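Local coordinates for glucanase (Klebsiella pneumoniae, PDB 5GY3), which probably hydrolyses internal beta-1,4-glucosidic linkages in cellulose, lichenin and cereal beta-glucans, as a family 8 glycoside hydrolase, at residues D1-R6 against P285-K290; M36-A41 against K299-L304. One frame throughout, in Å; residues are numbered along the deposited sequence.

Interaction 1. Residues D1-R6 against P285-K290; sequences DTAWER and PQIDDK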
ATOM      1  N   ASP A   1     -14.052   2.306  16.700  1.00 37.62           N
ATOM      2  CA  ASP A   1     -15.471   2.328  16.343  1.00 41.70           C
ATOM      3  C   ASP A   1     -15.995   0.928  15.996  1.00 33.44           C
ATOM      4  O   ASP A   1     -15.307  -0.081  16.199  1.00 25.24           O
ATOM      5  CB  ASP A   1     -15.722   3.282  15.164  1.00 45.22           C
ATOM      6  CG  ASP A   1     -15.535   4.746  15.535  1.00 49.40           C
ATOM      7  OD1 ASP A   1     -15.672   5.088  16.730  1.00 53.63           O
ATOM      8  OD2 ASP A   1     -15.258   5.560  14.625  1.00 53.03           O
ATOM      9  N   THR A   2     -17.215   0.870  15.465  1.00 33.90           N
ATOM     10  CA  THR A   2     -17.814  -0.428  15.183  1.00 30.89           C
ATOM     11  C   THR A   2     -17.130  -1.107  14.003  1.00 21.06           C
ATOM     12  O   THR A   2     -16.892  -2.315  14.046  1.00 21.55           O
ATOM     13  CB  THR A   2     -19.317  -0.291  14.935  1.00 35.05           C
ATOM     14  OG1 THR A   2     -19.946   0.260  16.098  1.00 48.14           O
ATOM     15  CG2 THR A   2     -19.934  -1.653  14.657  1.00 25.34           C
ATOM     16  N   ALA A   3     -16.787  -0.350  12.953  1.00 22.11           N
ATOM     17  CA  ALA A   3     -16.121  -0.951  11.796  1.00 17.79           C
ATOM     18  C   ALA A   3     -14.859  -1.692  12.219  1.00 15.78           C
ATOM     19  O   ALA A   3     -14.634  -2.847  11.832  1.00 13.29           O
ATOM     20  CB  ALA A   3     -15.797   0.121  10.749  1.00 20.04           C
ATOM     21  N   TRP A   4     -14.044  -1.054  13.061  1.00 17.54           N
ATOM     22  CA  TRP A   4     -12.798  -1.661  13.516  1.00 16.21           C
ATOM     23  C   TRP A   4     -13.053  -2.906  14.360  1.00 14.75           C
ATOM     24  O   TRP A   4     -12.358  -3.915  14.209  1.00 14.24           O
ATOM     25  CB  TRP A   4     -11.985  -0.616  14.295  1.00 18.55           C
ATOM     26  CG  TRP A   4     -10.806  -1.163  15.037  1.00 15.38           C
ATOM     27  CD1 TRP A   4     -10.633  -1.186  16.392  1.00 15.60           C
ATOM     28  CD2 TRP A   4      -9.635  -1.753  14.473  1.00 14.30           C
ATOM     29  NE1 TRP A   4      -9.427  -1.763  16.709  1.00 13.29           N
ATOM     30  CE2 TRP A   4      -8.795  -2.124  15.549  1.00 14.44           C
ATOM     31  CE3 TRP A   4      -9.214  -2.020  13.164  1.00 13.72           C
ATOM     32  CZ2 TRP A   4      -7.560  -2.737  15.358  1.00 13.82           C
ATOM     33  CZ3 TRP A   4      -7.989  -2.629  12.979  1.00 14.09           C
ATOM     34  CH2 TRP A   4      -7.172  -2.975  14.067  1.00 13.68           C
ATOM     35  N   GLU A   5     -14.038  -2.857  15.264  1.00 17.46           N
ATOM     36  CA  GLU A   5     -14.368  -4.053  16.037  1.00 18.91           C
ATOM     37  C   GLU A   5     -14.817  -5.193  15.128  1.00 15.84           C
ATOM     38  O   GLU A   5     -14.398  -6.344  15.307  1.00 15.20           O
ATOM     39  CB  GLU A   5     -15.447  -3.734  17.072  1.00 20.75           C
ATOM     40  CG  GLU A   5     -14.970  -2.812  18.177  1.00 29.04           C
ATOM     41  CD  GLU A   5     -13.861  -3.434  18.999  1.00 30.74           C
ATOM     42  OE1 GLU A   5     -13.924  -4.658  19.257  1.00 33.50           O
ATOM     43  OE2 GLU A   5     -12.925  -2.703  19.385  1.00 36.47           O
ATOM     44  N   ARG A   6     -15.658  -4.889  14.136  1.00 16.53           N
ATOM     45  CA  ARG A   6     -16.103  -5.929  13.213  1.00 16.28           C
ATOM     46  C   ARG A   6     -14.937  -6.469  12.389  1.00 18.04           C
ATOM     47  O   ARG A   6     -14.879  -7.665  12.087  1.00 17.89           O
ATOM     48  CB  ARG A   6     -17.207  -5.378  12.312  1.00 19.20           C
ATOM     49  CG  ARG A   6     -17.886  -6.417  11.459  1.00 27.04           C
ATOM     50  CD  ARG A   6     -18.323  -7.616  12.292  1.00 31.70           C
ATOM     51  NE  ARG A   6     -19.001  -8.630  11.485  1.00 36.40           N
ATOM     52  CZ  ARG A   6     -19.297  -9.852  11.918  1.00 41.93           C
ATOM     53  NH1 ARG A   6     -18.965 -10.215  13.152  1.00 40.53           N
ATOM     54  NH2 ARG A   6     -19.915 -10.714  11.118  1.00 41.91           N
ATOM     55  N   PRO A 285     -17.226   4.223   7.409  1.00 26.41           N
ATOM     56  CA  PRO A 285     -17.507   2.938   6.767  1.00 25.69           C
ATOM     57  C   PRO A 285     -18.225   1.970   7.691  1.00 23.67           C
ATOM     58  O   PRO A 285     -18.131   2.047   8.917  1.00 20.52           O
ATOM     59  CB  PRO A 285     -16.113   2.415   6.404  1.00 25.45           C
ATOM     60  CG  PRO A 285     -15.233   3.001   7.457  1.00 22.40           C
ATOM     61  CD  PRO A 285     -15.790   4.387   7.694  1.00 27.35           C
ATOM     62  N   GLN A 286     -18.946   1.047   7.071  1.00 21.89           N
ATOM     63  CA  GLN A 286     -19.520  -0.111   7.731  1.00 27.29           C
ATOM     64  C   GLN A 286     -18.960  -1.364   7.070  1.00 21.60           C
ATOM     65  O   GLN A 286     -18.848  -1.426   5.844  1.00 24.78           O
ATOM     66  CB  GLN A 286     -21.051  -0.087   7.637  1.00 27.70           C
ATOM     67  CG  GLN A 286     -21.695   1.069   8.401  1.00 37.09           C
ATOM     68  CD  GLN A 286     -23.215   1.074   8.298  1.00 46.65           C
ATOM     69  OE1 GLN A 286     -23.800   0.340   7.501  1.00 43.98           O
ATOM     70  NE2 GLN A 286     -23.858   1.904   9.114  1.00 52.45           N
ATOM     71  N   ILE A 287     -18.601  -2.352   7.879  1.00 19.95           N
ATOM     72  CA  ILE A 287     -18.028  -3.606   7.396  1.00 19.37           C
ATOM     73  C   ILE A 287     -19.177  -4.603   7.282  1.00 25.70           C
ATOM     74  O   ILE A 287     -19.632  -5.154   8.296  1.00 26.09           O
ATOM     75  CB  ILE A 287     -16.924  -4.116   8.331  1.00 17.23           C
ATOM     76  CG1 ILE A 287     -15.821  -3.064   8.495  1.00 22.52           C
ATOM     77  CG2 ILE A 287     -16.342  -5.411   7.848  1.00 21.78           C
ATOM     78  CD1 ILE A 287     -15.352  -2.458   7.198  1.00 18.83           C
ATOM     79  N   ASP A 288     -19.655  -4.848   6.060  1.00 21.55           N
ATOM     80  CA  ASP A 288     -20.721  -5.822   5.888  1.00 24.25           C
ATOM     81  C   ASP A 288     -20.132  -7.221   5.651  1.00 26.20           C
ATOM     82  O   ASP A 288     -18.944  -7.395   5.345  1.00 21.80           O
ATOM     83  CB  ASP A 288     -21.629  -5.452   4.721  1.00 28.95           C
ATOM     84  CG  ASP A 288     -20.893  -5.417   3.417  1.00 36.43           C
ATOM     85  OD1 ASP A 288     -19.740  -4.964   3.366  1.00 42.09           O
ATOM     86  OD2 ASP A 288     -21.515  -5.784   2.423  1.00 40.24           O
ATOM     87  N   ASP A 289     -20.991  -8.239   5.790  1.00 26.73           N
ATOM     88  CA  ASP A 289     -20.561  -9.613   5.524  1.00 29.18           C
ATOM     89  C   ASP A 289     -20.121  -9.806   4.081  1.00 27.15           C
ATOM     90  O   ASP A 289     -19.349 -10.727   3.791  1.00 29.90           O
ATOM     91  CB  ASP A 289     -21.688 -10.593   5.866  1.00 29.77           C
ATOM     92  CG  ASP A 289     -22.017 -10.596   7.347  1.00 43.05           C
ATOM     93  OD1 ASP A 289     -21.082 -10.417   8.163  1.00 41.45           O
ATOM     94  OD2 ASP A 289     -23.203 -10.781   7.700  1.00 47.08           O
ATOM     95  N   LYS A 290     -20.580  -8.951   3.177  1.00 26.54           N
ATOM     96  CA  LYS A 290     -20.152  -9.007   1.789  1.00 28.78           C
ATOM     97  C   LYS A 290     -18.758  -8.406   1.569  1.00 28.44           C
ATOM     98  O   LYS A 290     -18.194  -8.569   0.485  1.00 26.10           O
ATOM     99  CB  LYS A 290     -21.215  -8.312   0.922  1.00 33.26           C
ATOM    100  CG  LYS A 290     -20.965  -8.331  -0.553  1.00 40.30           C
ATOM    101  CD  LYS A 290     -20.390  -9.648  -0.954  1.00 42.46           C
ATOM    102  CE  LYS A 290     -21.019 -10.081  -2.190  1.00 40.02           C
ATOM    103  NZ  LYS A 290     -20.648  -9.237  -3.325  1.00 38.63           N
TER
HETATM  104  O   HOH W   1     -19.094  -8.182   8.670  1.00 24.34           O

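Interaction 2. Residues M36-A41 against K299-L304; sequences MLLAVA and KQLVWL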
ATOM      1  N   MET A  36      -2.129  -2.506  11.691  1.00  9.98           N
ATOM      2  CA  MET A  36      -1.423  -1.692  12.681  1.00  9.37           C
ATOM      3  C   MET A  36      -1.772  -0.214  12.537  1.00  8.87           C
ATOM      4  O   MET A  36      -1.962   0.483  13.539  1.00  8.67           O
ATOM      5  CB  MET A  36       0.085  -1.901  12.567  1.00  8.10           C
ATOM      6  CG  MET A  36       0.558  -3.238  13.106  1.00  9.89           C
ATOM      7  SD  MET A  36       2.259  -3.656  12.678  1.00 11.32           S
ATOM      8  CE  MET A  36       3.191  -2.380  13.537  1.00  9.30           C
ATOM      9  N   LEU A  37      -1.856   0.285  11.299  1.00  8.02           N
ATOM     10  CA  LEU A  37      -2.302   1.661  11.076  1.00  9.39           C
ATOM     11  C   LEU A  37      -3.697   1.884  11.642  1.00 10.71           C
ATOM     12  O   LEU A  37      -3.959   2.891  12.314  1.00 11.10           O
ATOM     13  CB  LEU A  37      -2.298   1.990   9.578  1.00 12.31           C
ATOM     14  CG  LEU A  37      -0.963   2.275   8.901  1.00  9.46           C
ATOM     15  CD1 LEU A  37      -1.143   2.305   7.371  1.00 10.57           C
ATOM     16  CD2 LEU A  37      -0.400   3.602   9.396  1.00  8.15           C
ATOM     17  N   LEU A  38      -4.616   0.962  11.353  1.00  8.44           N
ATOM     18  CA  LEU A  38      -5.986   1.117  11.827  1.00  9.84           C
ATOM     19  C   LEU A  38      -6.082   0.956  13.342  1.00 12.88           C
ATOM     20  O   LEU A  38      -6.941   1.582  13.974  1.00 12.81           O
ATOM     21  CB  LEU A  38      -6.902   0.125  11.103  1.00 10.78           C
ATOM     22  CG  LEU A  38      -7.047   0.322   9.582  1.00  8.82           C
ATOM     23  CD1 LEU A  38      -7.886  -0.785   8.973  1.00 11.76           C
ATOM     24  CD2 LEU A  38      -7.648   1.678   9.243  1.00 15.37           C
ATOM     25  N   ALA A  39      -5.214   0.140  13.942  1.00 10.23           N
ATOM     26  CA  ALA A  39      -5.215   0.034  15.401  1.00 11.62           C
ATOM     27  C   ALA A  39      -4.822   1.358  16.048  1.00 11.98           C
ATOM     28  O   ALA A  39      -5.430   1.771  17.041  1.00 11.87           O
ATOM     29  CB  ALA A  39      -4.288  -1.093  15.854  1.00 10.36           C
ATOM     30  N   VAL A  40      -3.827   2.053  15.489  1.00 11.57           N
ATOM     31  CA  VAL A  40      -3.478   3.381  16.002  1.00 11.10           C
ATOM     32  C   VAL A  40      -4.655   4.333  15.841  1.00 12.06           C
ATOM     33  O   VAL A  40      -5.021   5.069  16.770  1.00 12.52           O
ATOM     34  CB  VAL A  40      -2.233   3.935  15.285  1.00  9.66           C
ATOM     35  CG1 VAL A  40      -1.923   5.341  15.803  1.00 13.10           C
ATOM     36  CG2 VAL A  40      -1.048   3.009  15.455  1.00 11.03           C
ATOM     37  N   ALA A  41      -5.264   4.329  14.651  1.00 10.17           N
ATOM     38  CA  ALA A  41      -6.363   5.242  14.357  1.00 10.64           C
ATOM     39  C   ALA A  41      -7.550   5.028  15.286  1.00 13.11           C
ATOM     40  O   ALA A  41      -8.286   5.975  15.591  1.00 13.95           O
ATOM     41  CB  ALA A  41      -6.793   5.076  12.904  1.00 11.09           C
ATOM     42  N   LYS A 299     -12.019   0.209   2.844  1.00  9.35           N
ATOM     43  CA  LYS A 299     -13.051   1.077   3.398  1.00  9.46           C
ATOM     44  C   LYS A 299     -12.507   1.903   4.554  1.00 12.03           C
ATOM     45  O   LYS A 299     -12.779   3.104   4.655  1.00 12.99           O
ATOM     46  CB  LYS A 299     -14.243   0.250   3.872  1.00 10.74           C
ATOM     47  CG  LYS A 299     -15.154  -0.255   2.766  1.00 13.00           C
ATOM     48  CD  LYS A 299     -16.374  -0.897   3.399  1.00 13.83           C
ATOM     49  CE  LYS A 299     -17.458  -1.217   2.374  1.00 16.13           C
ATOM     50  NZ  LYS A 299     -18.659  -1.814   3.061  1.00 17.84           N
ATOM     51  N   GLN A 300     -11.733   1.273   5.430  1.00 11.10           N
ATOM     52  CA  GLN A 300     -11.256   1.976   6.610  1.00 12.81           C
ATOM     53  C   GLN A 300     -10.045   2.845   6.311  1.00 11.44           C
ATOM     54  O   GLN A 300      -9.866   3.879   6.959  1.00 11.86           O
ATOM     55  CB  GLN A 300     -10.916   0.981   7.706  1.00 13.73           C
ATOM     56  CG  GLN A 300     -12.124   0.268   8.261  1.00 16.46           C
ATOM     57  CD  GLN A 300     -11.704  -0.865   9.142  1.00 13.83           C
ATOM     58  OE1 GLN A 300     -11.540  -0.695  10.352  1.00 15.83           O
ATOM     59  NE2 GLN A 300     -11.495  -2.028   8.544  1.00 14.36           N
ATOM     60  N   LEU A 301      -9.196   2.428   5.366  1.00 12.62           N
ATOM     61  CA  LEU A 301      -8.058   3.255   4.979  1.00 12.28           C
ATOM     62  C   LEU A 301      -8.522   4.534   4.296  1.00 13.62           C
ATOM     63  O   LEU A 301      -7.923   5.603   4.484  1.00 11.04           O
ATOM     64  CB  LEU A 301      -7.135   2.470   4.059  1.00 12.11           C
ATOM     65  CG  LEU A 301      -6.416   1.273   4.671  1.00  9.58           C
ATOM     66  CD1 LEU A 301      -5.802   0.435   3.568  1.00 11.51           C
ATOM     67  CD2 LEU A 301      -5.353   1.743   5.665  1.00 14.34           C
ATOM     68  N   VAL A 302      -9.593   4.442   3.501  1.00 11.94           N
ATOM     69  CA  VAL A 302     -10.164   5.635   2.880  1.00 11.95           C
ATOM     70  C   VAL A 302     -10.655   6.601   3.950  1.00 13.80           C
ATOM     71  O   VAL A 302     -10.407   7.809   3.879  1.00 11.97           O
ATOM     72  CB  VAL A 302     -11.285   5.236   1.896  1.00 11.23           C
ATOM     73  CG1 VAL A 302     -12.138   6.435   1.534  1.00 12.99           C
ATOM     74  CG2 VAL A 302     -10.668   4.646   0.643  1.00  9.80           C
ATOM     75  N   TRP A 303     -11.326   6.077   4.978  1.00 14.31           N
ATOM     76  CA  TRP A 303     -11.793   6.917   6.075  1.00 14.96           C
ATOM     77  C   TRP A 303     -10.626   7.570   6.806  1.00 15.19           C
ATOM     78  O   TRP A 303     -10.659   8.776   7.089  1.00 14.16           O
ATOM     79  CB  TRP A 303     -12.636   6.083   7.039  1.00 15.30           C
ATOM     80  CG  TRP A 303     -13.214   6.881   8.171  1.00 22.46           C
ATOM     81  CD1 TRP A 303     -12.903   6.769   9.495  1.00 25.51           C
ATOM     82  CD2 TRP A 303     -14.186   7.928   8.071  1.00 25.53           C
ATOM     83  NE1 TRP A 303     -13.634   7.675  10.229  1.00 27.58           N
ATOM     84  CE2 TRP A 303     -14.429   8.398   9.379  1.00 28.59           C
ATOM     85  CE3 TRP A 303     -14.882   8.510   7.004  1.00 25.15           C
ATOM     86  CZ2 TRP A 303     -15.336   9.424   9.648  1.00 34.44           C
ATOM     87  CZ3 TRP A 303     -15.782   9.525   7.272  1.00 33.10           C
ATOM     88  CH2 TRP A 303     -16.003   9.971   8.585  1.00 31.62           C
ATOM     89  N   LEU A 304      -9.573   6.792   7.091  1.00 12.73           N
ATOM     90  CA  LEU A 304      -8.373   7.334   7.722  1.00 12.30           C
ATOM     91  C   LEU A 304      -7.721   8.406   6.861  1.00 13.16           C
ATOM     92  O   LEU A 304      -7.271   9.440   7.371  1.00 13.11           O
ATOM     93  CB  LEU A 304      -7.383   6.205   7.991  1.00 13.08           C
ATOM     94  CG  LEU A 304      -6.125   6.591   8.751  1.00 12.39           C
ATOM     95  CD1 LEU A 304      -6.487   7.353  10.026  1.00 11.65           C
ATOM     96  CD2 LEU A 304      -5.358   5.342   9.078  1.00 10.05           C
TER

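Interaction 1. Residues D1-R6 against P285-K290
A3 and I287 make the close-packed part of this contact, in which the first turn of the N-terminal helix 2-11 lies against the loop, extended over 285-288, that leads into helix 293-307 of the family 8 fold. The methyl of A3 points into the loop and meets CG1 of I287 at 3.9 Å; a residue this small lets the helix backbone come close, and A3 CB lies 3.5 Å from P285 O. Buried I287 is wedged against both A3 and R6: its CG1 touches the carbonyl oxygen of A3, while its CB faces CG of R6 at 4.0 Å. P285, whose nitrogen carries no hydrogen and whose ring restricts phi, suits the extended start of the segment.

One turn on from A3, the packing gives way to solvent. With CG anti to the backbone N, the aliphatic part of R6 runs over I287 and carries the guanidinium to exposed D289. A water accepts from R6 NE and donates to I287 O and D289 OD1. The salt bridge joins R6 NH2 to the syn lone pair of D289 OD1, 3.2 Å with N-H...O 162°; OD1 lies 3° out of the guanidinium plane, although the carboxylate is turned 63° against it.

Interaction 2. Residues M36-A41 against K299-L304
L38 on helix 29-41 and Q300 on helix 293-307 meet with their side chains crossing at about a right angle, the fork of L38 closing on Q300 CB. The two helix segments run with their N-to-C directions 52° apart, and their axes come within 10.6 Å, a spacing that leucine and glutamine side chains bridge. This is helix-to-helix packing within the helical (alpha/alpha)6 barrel of family 8.

L38 can be followed outward. Its CB lies against W4 of helix 2-11, so the root of the side chain is already covered by a third helix. With CG anti to the carbonyl carbon (chi1 -64°), the fork is carried across to the other helix. CD1 rests on Q300 CB at 3.7 Å and sits over the face of the amide, with Q300 CD 3.8 Å away. CD2 also touches Q300 CB, lies near Q300 O, and meets CD2 of L301 and CD2 of L304, each at 4.3 Å.

A second point of closeness lies one turn further along. A41 CB, too short to reach far, is met by L304, whose CD1 comes to 3.7 Å; with CG anti to the backbone N (chi1 -175°), L304 extends its fork toward the small residue. L37 approaches L304 more loosely, and R98 of helix 86-103 touches both.

The glutamine is the one polar side chain in the contact. Its NE2 is bonded to A296 O one turn back on its own helix, which satisfies that amide nitrogen and lets the aliphatic CB and one face of the amide serve L38. Across these segments, then, cohesion is dispersive and depends on the fit of methyl groups rather than on polar pairing.

In the fold
Along the chain the four segments alternate: 1-6, 36-41, 285-290, 299-304, so both interactions join the beginning of the chain to its end. Their centres lie 12 Å apart, on the same side of the molecule, interaction 1 at the surface and interaction 2 deeper. W4 of helix 2-11 sits between them and touches Q300, while A3 and R6 of the same helix face the loop. A polar link runs through K299, whose NZ bonds Q286 O, forms a salt bridge with D291 OD2 and more weakly approaches D288 OD1. Together they tie helices 2-11 and 29-41 to helix 293-307 and the loop before it, with L301 about 10 Å, side chain to side chain, from D87, the predicted nucleophile.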